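Local coordinates for angiopoietin-related protein 3 (Homo sapiens, PDB 6EUA) that raises plasma triglycerides by inhibiting lipoprotein lipase and, through the fibrinogen-like domain described here, mediates endothelial cell adhesion, at residues 37-42 against 48-53; 88-93 against 216-221; 114-119 against 125-130. All coordinates share one frame; numbering follows the deposited sequence.

From the N terminus, contact 1 comes first: a short turn folds strand 37-44 back on strand 47-55 and closes a beta hairpin. The chain then runs through helix 84-91, where contact 2 opens a long loop that closes only at the C-terminal strand 213-220. Nested inside that loop is contact 3, the hairpin of strands 109-118 and 127-134. All three reach one antiparallel sheet of the fibrinogen C-terminal domain. Strand 213-220 lies between strands 47-55 and 96-104, so it joins contact 1 to the half of the sheet that carries contact 3. Contacts 2 and 3 also touch through apolar side chains.

Contact 1 of 3, residues 37-42 against 48-53; sequences FHVYCD and PWTLIQ
Tyr-40 and Leu-51 meet through their side chains in this antiparallel hairpin, in which strands 37-44 and 47-55 of the fibrinogen C-terminal domain pair. The CD2 methyl of Leu-51 comes obliquely against the phenol ring, 3.7 Å from CD1 of Tyr-40. The pairing puts both residues on the face shared with Asp-42, and there their torsions, each CG anti to its own backbone N (chi1 -171° for Tyr-40, -178° for Leu-51), turn ring and methyl against each other. CB of Asp-42 lies at the edge of the Tyr-40 ring, in plane. On the other face, next to Cys-41, the side chains of Thr-50 and Val-39 meet at a slant, CG2 of Thr-50 4.0 Å from CG1 of Val-39; Cys-13, the disulfide partner of Cys-41, touches both. Trp-49 sends its indole away from the first strand but keeps CD1 3.5 Å from Asp-42 O, which sits at the ring edge.

Asp-42 and Trp-49 are joined by a reciprocal pair of backbone bonds. Asp-42 N reaches Trp-49 O at 2.9 Å in a nearly straight bond, whereas the return bond from Trp-49 N to Asp-42 O is bent to 136° and arrives from above the carbonyl plane. Two residues further along, beyond the non-hydrogen-bonded pair Cys-41/Thr-50, Leu-51 N donates to Tyr-40 O, and a water that accepts from Tyr-40 N at 2.8 Å bridges on to Leu-51 O as the strands diverge.

The polar ends point to other parts of the assembly. Asp-42 forms salt bridges with Lys-215 and with Arg-75 of the third subunit, which also hydrogen-bonds Tyr-40 OH. The carboxylate is therefore probably ionised, its charge balanced partly within the chain and partly across the subunit interface.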
# COMPACT_ATOMS: atom_id res chain seq x y z
N PHE A 37 15.33 1.44 -8.22
CA PHE A 37 13.98 0.96 -8.45
C PHE A 37 13.37 0.52 -7.12
O PHE A 37 14.07 0.34 -6.12
CB PHE A 37 13.93 -0.15 -9.51
CG PHE A 37 14.69 -1.40 -9.16
CD1 PHE A 37 14.08 -2.42 -8.45
CD2 PHE A 37 16.00 -1.58 -9.58
CE1 PHE A 37 14.78 -3.60 -8.13
CE2 PHE A 37 16.71 -2.76 -9.29
CZ PHE A 37 16.10 -3.77 -8.56
N HIS A 38 12.05 0.35 -7.12
CA HIS A 38 11.32 0.06 -5.90
C HIS A 38 10.97 -1.42 -5.82
O HIS A 38 10.62 -2.04 -6.83
CB HIS A 38 10.04 0.90 -5.80
CG HIS A 38 10.32 2.35 -5.65
ND1 HIS A 38 10.23 3.01 -4.45
CD2 HIS A 38 10.74 3.27 -6.55
CE1 HIS A 38 10.56 4.28 -4.61
NE2 HIS A 38 10.87 4.47 -5.88
N VAL A 39 11.04 -1.96 -4.60
CA VAL A 39 10.70 -3.35 -4.34
C VAL A 39 9.75 -3.38 -3.15
O VAL A 39 9.64 -2.42 -2.38
CB VAL A 39 11.94 -4.21 -4.05
CG1 VAL A 39 12.79 -4.37 -5.30
CG2 VAL A 39 12.76 -3.65 -2.86
N TYR A 40 9.06 -4.51 -3.01
CA TYR A 40 8.36 -4.83 -1.77
C TYR A 40 9.27 -5.71 -0.93
O TYR A 40 9.68 -6.79 -1.37
CB TYR A 40 7.02 -5.52 -2.03
CG TYR A 40 6.20 -5.64 -0.77
CD1 TYR A 40 6.35 -6.73 0.08
CD2 TYR A 40 5.30 -4.65 -0.42
CE1 TYR A 40 5.62 -6.81 1.26
CE2 TYR A 40 4.56 -4.73 0.75
CZ TYR A 40 4.72 -5.81 1.58
OH TYR A 40 3.99 -5.88 2.74
N CYS A 41 9.65 -5.22 0.26
CA CYS A 41 10.45 -6.00 1.19
C CYS A 41 9.50 -6.72 2.13
O CYS A 41 8.64 -6.08 2.75
CB CYS A 41 11.44 -5.14 1.97
SG CYS A 41 12.78 -4.37 0.97
N ASP A 42 9.64 -8.03 2.24
CA ASP A 42 8.72 -8.86 3.01
C ASP A 42 9.51 -9.58 4.09
O ASP A 42 10.32 -10.47 3.80
CB ASP A 42 8.01 -9.85 2.08
CG ASP A 42 6.67 -10.32 2.64
OD1 ASP A 42 6.26 -9.86 3.73
OD2 ASP A 42 6.03 -11.16 1.96
N PRO A 48 14.43 -10.87 6.45
CA PRO A 48 13.93 -10.12 5.29
C PRO A 48 14.09 -10.87 3.97
O PRO A 48 15.06 -11.59 3.75
CB PRO A 48 14.83 -8.88 5.29
CG PRO A 48 16.14 -9.43 5.76
CD PRO A 48 15.81 -10.48 6.79
N TRP A 49 13.11 -10.66 3.09
CA TRP A 49 13.10 -11.17 1.72
C TRP A 49 12.78 -10.03 0.76
O TRP A 49 12.07 -9.09 1.13
CB TRP A 49 12.04 -12.31 1.52
CG TRP A 49 12.23 -13.53 2.40
CD1 TRP A 49 11.90 -13.64 3.73
CD2 TRP A 49 12.82 -14.79 2.03
NE1 TRP A 49 12.25 -14.89 4.20
CE2 TRP A 49 12.80 -15.62 3.18
CE3 TRP A 49 13.37 -15.29 0.84
CZ2 TRP A 49 13.30 -16.94 3.17
CZ3 TRP A 49 13.85 -16.60 0.83
CH2 TRP A 49 13.82 -17.40 1.99
N THR A 50 13.29 -10.12 -0.48
CA THR A 50 12.78 -9.29 -1.57
C THR A 50 11.64 -10.06 -2.25
O THR A 50 11.86 -11.17 -2.74
CB THR A 50 13.87 -8.94 -2.59
OG1 THR A 50 14.94 -8.24 -1.95
CG2 THR A 50 13.29 -8.06 -3.72
N LEU A 51 10.44 -9.49 -2.28
CA LEU A 51 9.32 -10.13 -2.96
C LEU A 51 9.45 -9.88 -4.46
O LEU A 51 9.45 -8.73 -4.90
CB LEU A 51 7.99 -9.59 -2.44
CG LEU A 51 6.67 -10.14 -2.97
CD1 LEU A 51 6.55 -11.66 -2.75
CD2 LEU A 51 5.51 -9.43 -2.29
N ILE A 52 9.55 -10.95 -5.26
CA ILE A 52 9.71 -10.77 -6.71
C ILE A 52 8.45 -11.13 -7.49
O ILE A 52 8.35 -10.75 -8.67
CB ILE A 52 10.92 -11.55 -7.26
CG1 ILE A 52 10.74 -13.07 -7.06
CG2 ILE A 52 12.22 -11.05 -6.59
CD1 ILE A 52 11.63 -13.91 -7.97
N GLN A 53 7.48 -11.82 -6.89
CA GLN A 53 6.24 -12.16 -7.57
C GLN A 53 5.14 -12.25 -6.51
O GLN A 53 5.37 -12.77 -5.42
CB GLN A 53 6.36 -13.49 -8.35
CG GLN A 53 5.10 -13.88 -9.15
CD GLN A 53 4.21 -14.90 -8.45
OE1 GLN A 53 4.04 -14.88 -7.23
NE2 GLN A 53 3.60 -15.78 -9.24
O HOH W 1 9.29 -6.25 -5.21

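Contact 2 of 3, residues 88-93 against 216-221; sequences YSIVKQ and MLIHPT
Ile-218 meets Ile-90 and Val-91 where helix 84-91 packs on the C-terminal strand 213-220, a helix-on-sheet contact inside the fibrinogen C-terminal domain. Residues 216-221 begin, partway along the strand, at Met-216, which faces both Ile-52 and Gln-53 of the neighbouring strand, the signature of a classic beta bulge. Leu-217 follows with its side chain against Trp-49 and Leu-51.

CG1 of Ile-218 lies between the backbone N and the carbonyl carbon (chi1 71°), and with CD1 extended beyond it the side chain ends in the fork formed by two consecutive helix residues. That methyl touches both, 3.8 Å from CG2 of Val-91 and 4.1 Å from CG2 of Ile-90, and the Ile-218 side chain runs obliquely to theirs. The CG2 branch of Ile-218 instead touches CZ of Phe-116, which is also 3.9 Å from CG2 of Val-91, so a small apolar cluster spans helix and sheet. The helix ends just beyond: Lys-92 takes positive phi, its N still bonded to Tyr-88 O, and its ammonium NZ turns back to Ser-89 O at 2.9 Å, in the carbonyl plane on a lone pair, with Ser-32 O as a second acceptor.

His-219 points away from the helix, its ring edge-to-face with Trp-49. ND1 donates to Pro-220 O at 2.6 Å from above the carbonyl plane, with the acceptor near the imidazole plane, which, with the Trp-49 contact, probably helps to fix the ring's rotation. Pro-220 and the helix residues Ile-90 and Val-91 all touch Tyr-96. At Thr-221 the hydroxyl OG1 is hydrogen-bonded to the backbone O of Asn-95.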
# COMPACT_ATOMS: atom_id res chain seq x y z
N TYR A 88 17.81 -10.07 -11.75
CA TYR A 88 19.21 -10.39 -11.99
C TYR A 88 20.12 -9.31 -11.41
O TYR A 88 21.20 -9.63 -10.90
CB TYR A 88 19.49 -10.59 -13.49
CG TYR A 88 20.93 -10.99 -13.75
CD1 TYR A 88 21.36 -12.29 -13.51
CD2 TYR A 88 21.87 -10.05 -14.18
CE1 TYR A 88 22.68 -12.65 -13.71
CE2 TYR A 88 23.20 -10.41 -14.38
CZ TYR A 88 23.60 -11.72 -14.14
OH TYR A 88 24.91 -12.11 -14.34
N SER A 89 19.68 -8.05 -11.44
CA SER A 89 20.45 -6.98 -10.82
C SER A 89 20.68 -7.25 -9.34
O SER A 89 21.74 -6.94 -8.79
CB SER A 89 19.74 -5.64 -11.00
OG SER A 89 19.98 -5.12 -12.28
N ILE A 90 19.68 -7.82 -8.68
CA ILE A 90 19.85 -8.18 -7.28
C ILE A 90 20.79 -9.38 -7.15
O ILE A 90 21.78 -9.34 -6.41
CB ILE A 90 18.48 -8.46 -6.64
CG1 ILE A 90 17.63 -7.17 -6.68
CG2 ILE A 90 18.64 -9.02 -5.23
CD1 ILE A 90 16.14 -7.38 -6.40
N VAL A 91 20.51 -10.45 -7.89
CA VAL A 91 21.21 -11.71 -7.65
C VAL A 91 22.60 -11.71 -8.29
O VAL A 91 23.61 -11.99 -7.63
CB VAL A 91 20.36 -12.89 -8.15
CG1 VAL A 91 21.14 -14.21 -8.03
CG2 VAL A 91 19.06 -12.97 -7.34
N LYS A 92 22.69 -11.39 -9.58
CA LYS A 92 23.95 -11.36 -10.33
C LYS A 92 24.59 -12.74 -10.25
O LYS A 92 23.93 -13.72 -10.64
CB LYS A 92 24.82 -10.21 -9.85
CG LYS A 92 24.52 -8.91 -10.57
CD LYS A 92 25.35 -7.75 -10.04
CE LYS A 92 24.70 -6.43 -10.43
NZ LYS A 92 24.28 -5.67 -9.24
N GLN A 93 25.83 -12.88 -9.79
CA GLN A 93 26.54 -14.16 -9.76
C GLN A 93 26.44 -14.86 -8.40
O GLN A 93 27.11 -15.87 -8.19
CB GLN A 93 28.02 -13.96 -10.13
CG GLN A 93 28.28 -13.20 -11.43
CD GLN A 93 29.75 -12.77 -11.59
OE1 GLN A 93 30.65 -13.29 -10.93
NE2 GLN A 93 29.99 -11.82 -12.49
N MET A 216 6.67 -15.30 -4.47
CA MET A 216 8.04 -15.73 -4.69
C MET A 216 8.97 -14.71 -4.05
O MET A 216 8.85 -13.51 -4.32
CB MET A 216 8.33 -15.90 -6.19
CG MET A 216 7.28 -16.77 -6.89
SD MET A 216 7.66 -17.10 -8.63
CE MET A 216 9.19 -18.01 -8.43
N LEU A 217 9.88 -15.19 -3.19
CA LEU A 217 10.71 -14.33 -2.36
C LEU A 217 12.17 -14.78 -2.40
O LEU A 217 12.45 -15.97 -2.34
CB LEU A 217 10.23 -14.35 -0.90
CG LEU A 217 8.80 -13.82 -0.71
CD1 LEU A 217 7.90 -14.89 -0.11
CD2 LEU A 217 8.82 -12.55 0.15
N ILE A 218 13.10 -13.82 -2.45
CA ILE A 218 14.52 -14.15 -2.48
C ILE A 218 15.28 -13.38 -1.41
O ILE A 218 14.86 -12.30 -0.97
CB ILE A 218 15.16 -13.88 -3.87
CG1 ILE A 218 15.27 -12.37 -4.14
CG2 ILE A 218 14.37 -14.59 -4.97
CD1 ILE A 218 15.87 -12.06 -5.52
N HIS A 219 16.42 -13.94 -1.00
CA HIS A 219 17.37 -13.23 -0.15
C HIS A 219 18.75 -13.86 -0.33
O HIS A 219 18.84 -15.04 -0.69
CB HIS A 219 16.93 -13.22 1.32
CG HIS A 219 17.12 -14.51 2.06
ND1 HIS A 219 18.36 -15.04 2.35
CD2 HIS A 219 16.21 -15.36 2.61
CE1 HIS A 219 18.21 -16.17 3.03
NE2 HIS A 219 16.91 -16.38 3.20
N PRO A 220 19.83 -13.10 -0.14
CA PRO A 220 21.17 -13.67 -0.30
C PRO A 220 21.45 -14.79 0.69
O PRO A 220 20.89 -14.84 1.79
CB PRO A 220 22.10 -12.47 -0.04
CG PRO A 220 21.28 -11.48 0.69
CD PRO A 220 19.88 -11.66 0.16
N THR A 221 22.34 -15.69 0.27
CA THR A 221 22.80 -16.75 1.16
C THR A 221 23.63 -16.20 2.31
O THR A 221 23.45 -16.60 3.47
CB THR A 221 23.59 -17.79 0.38
OG1 THR A 221 22.69 -18.62 -0.34
CG2 THR A 221 24.42 -18.64 1.31

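Contact 3 of 3, residues 114-119 against 125-130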
# COMPACT_ATOMS: atom_id res chain seq x y z
N TYR A 114 14.52 -23.06 -1.93
CA TYR A 114 15.55 -23.59 -2.80
C TYR A 114 16.77 -22.70 -2.73
O TYR A 114 16.67 -21.49 -2.50
CB TYR A 114 15.14 -23.64 -4.27
CG TYR A 114 13.78 -24.18 -4.60
CD1 TYR A 114 12.62 -23.45 -4.35
CD2 TYR A 114 13.65 -25.43 -5.21
CE1 TYR A 114 11.37 -23.96 -4.67
CE2 TYR A 114 12.42 -25.95 -5.53
CZ TYR A 114 11.28 -25.21 -5.26
OH TYR A 114 10.05 -25.74 -5.61
N SER A 115 17.93 -23.31 -2.99
CA SER A 115 19.16 -22.60 -3.29
C SER A 115 19.29 -22.50 -4.80
O SER A 115 19.16 -23.51 -5.51
CB SER A 115 20.36 -23.33 -2.68
OG SER A 115 21.58 -22.90 -3.24
N PHE A 116 19.53 -21.28 -5.31
CA PHE A 116 19.52 -21.10 -6.76
C PHE A 116 20.64 -20.17 -7.22
O PHE A 116 21.25 -19.43 -6.44
CB PHE A 116 18.17 -20.58 -7.30
CG PHE A 116 17.91 -19.13 -7.04
CD1 PHE A 116 17.32 -18.71 -5.86
CD2 PHE A 116 18.20 -18.18 -8.01
CE1 PHE A 116 17.06 -17.36 -5.63
CE2 PHE A 116 17.95 -16.83 -7.79
CZ PHE A 116 17.39 -16.41 -6.61
N TYR A 117 20.90 -20.29 -8.53
CA TYR A 117 21.77 -19.43 -9.32
C TYR A 117 20.98 -18.98 -10.53
O TYR A 117 20.10 -19.69 -11.02
CB TYR A 117 23.04 -20.16 -9.76
CG TYR A 117 23.98 -20.45 -8.62
CD1 TYR A 117 23.88 -21.63 -7.89
CD2 TYR A 117 24.94 -19.53 -8.25
CE1 TYR A 117 24.75 -21.89 -6.83
CE2 TYR A 117 25.80 -19.78 -7.21
CZ TYR A 117 25.70 -20.96 -6.50
OH TYR A 117 26.58 -21.19 -5.46
N LEU A 118 21.29 -17.78 -11.02
CA LEU A 118 20.52 -17.18 -12.11
C LEU A 118 21.47 -16.61 -13.14
O LEU A 118 22.39 -15.87 -12.78
CB LEU A 118 19.60 -16.09 -11.58
CG LEU A 118 18.64 -15.43 -12.57
CD1 LEU A 118 17.56 -16.42 -13.07
CD2 LEU A 118 18.02 -14.21 -11.93
N GLY A 119 21.25 -16.95 -14.43
CA GLY A 119 22.04 -16.39 -15.51
C GLY A 119 21.43 -15.10 -16.05
O GLY A 119 20.30 -14.75 -15.73
N TYR A 125 18.02 -15.95 -18.96
CA TYR A 125 17.77 -15.94 -17.52
C TYR A 125 17.65 -17.36 -16.96
O TYR A 125 16.69 -17.69 -16.25
CB TYR A 125 16.54 -15.09 -17.19
CG TYR A 125 16.71 -13.63 -17.57
CD1 TYR A 125 17.61 -12.83 -16.89
CD2 TYR A 125 16.00 -13.07 -18.63
CE1 TYR A 125 17.78 -11.51 -17.22
CE2 TYR A 125 16.17 -11.73 -18.97
CZ TYR A 125 17.06 -10.96 -18.26
OH TYR A 125 17.26 -9.62 -18.56
N THR A 126 18.63 -18.20 -17.27
CA THR A 126 18.56 -19.61 -16.91
C THR A 126 18.63 -19.79 -15.40
O THR A 126 19.52 -19.25 -14.74
CB THR A 126 19.67 -20.38 -17.60
OG1 THR A 126 19.50 -20.25 -19.02
CG2 THR A 126 19.60 -21.85 -17.22
N LEU A 127 17.70 -20.57 -14.86
CA LEU A 127 17.55 -20.78 -13.43
C LEU A 127 17.98 -22.20 -13.06
O LEU A 127 17.60 -23.16 -13.74
CB LEU A 127 16.10 -20.56 -13.01
CG LEU A 127 15.81 -20.63 -11.52
CD1 LEU A 127 16.32 -19.34 -10.88
CD2 LEU A 127 14.31 -20.78 -11.30
N HIS A 128 18.76 -22.32 -11.99
CA HIS A 128 19.24 -23.61 -11.51
C HIS A 128 18.90 -23.72 -10.02
O HIS A 128 19.46 -22.98 -9.20
CB HIS A 128 20.75 -23.76 -11.75
CG HIS A 128 21.31 -25.08 -11.33
ND1 HIS A 128 22.00 -25.26 -10.15
CD2 HIS A 128 21.30 -26.29 -11.94
CE1 HIS A 128 22.37 -26.52 -10.04
NE2 HIS A 128 21.96 -27.17 -11.12
N LEU A 129 17.98 -24.62 -9.67
CA LEU A 129 17.46 -24.75 -8.32
C LEU A 129 17.85 -26.06 -7.66
O LEU A 129 17.95 -27.10 -8.32
CB LEU A 129 15.92 -24.67 -8.28
CG LEU A 129 15.12 -23.56 -8.94
CD1 LEU A 129 13.65 -23.97 -9.02
CD2 LEU A 129 15.27 -22.32 -8.14
N VAL A 130 18.02 -26.01 -6.34
CA VAL A 130 18.15 -27.20 -5.50
C VAL A 130 17.26 -27.00 -4.28
O VAL A 130 17.38 -25.98 -3.59
CB VAL A 130 19.61 -27.45 -5.06
CG1 VAL A 130 19.67 -28.62 -4.09
CG2 VAL A 130 20.50 -27.69 -6.27
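This is an antiparallel beta hairpin, strands 109-118 and 127-134, in the main sheet of the domain; strand 96-104 pairs with the other side of the first strand, and the connecting turn holds Asn-124, a glycosylation site that carries no sugar here. Ser-115 with Val-130 and Tyr-117 with His-128 are hydrogen-bonded pairs, all four of their bonds lying in the carbonyl planes. Gly-119 N adds a bond to Thr-126 O at 2.9 Å near the turn.

Between them, the non-hydrogen-bonded pairs Phe-116/Leu-129 and Leu-118/Leu-127 build the buried face. CG of Phe-116 sits between the backbone N and the carbonyl carbon (chi1 76°), which places the ring with its CD2 3.6 Å from CD1 of Leu-127. CB of Phe-116 lies 3.5 Å from CD2 of Leu-129. CD1 of Leu-127 also packs on CD1 of Leu-118. Leu-129 sends its other methyl, CD1, over one face of Tyr-114 in a CH-pi contact, 4.3 Å from the ring centroid, and Tyr-114 OH bonds Asn-138. A serine in place of Tyr-114 would probably leave Leu-129 CD1 without the aromatic face it rests on and Asn-138 OD1 without its phenol partner.

With Phe-116 and the three leucines facing inward, near helix 84-91, and Ser-115, Tyr-117, His-128 and Val-130 on the more solvent-accessible side, the hairpin covers an apolar interior while backbone polar groups pair across the strands.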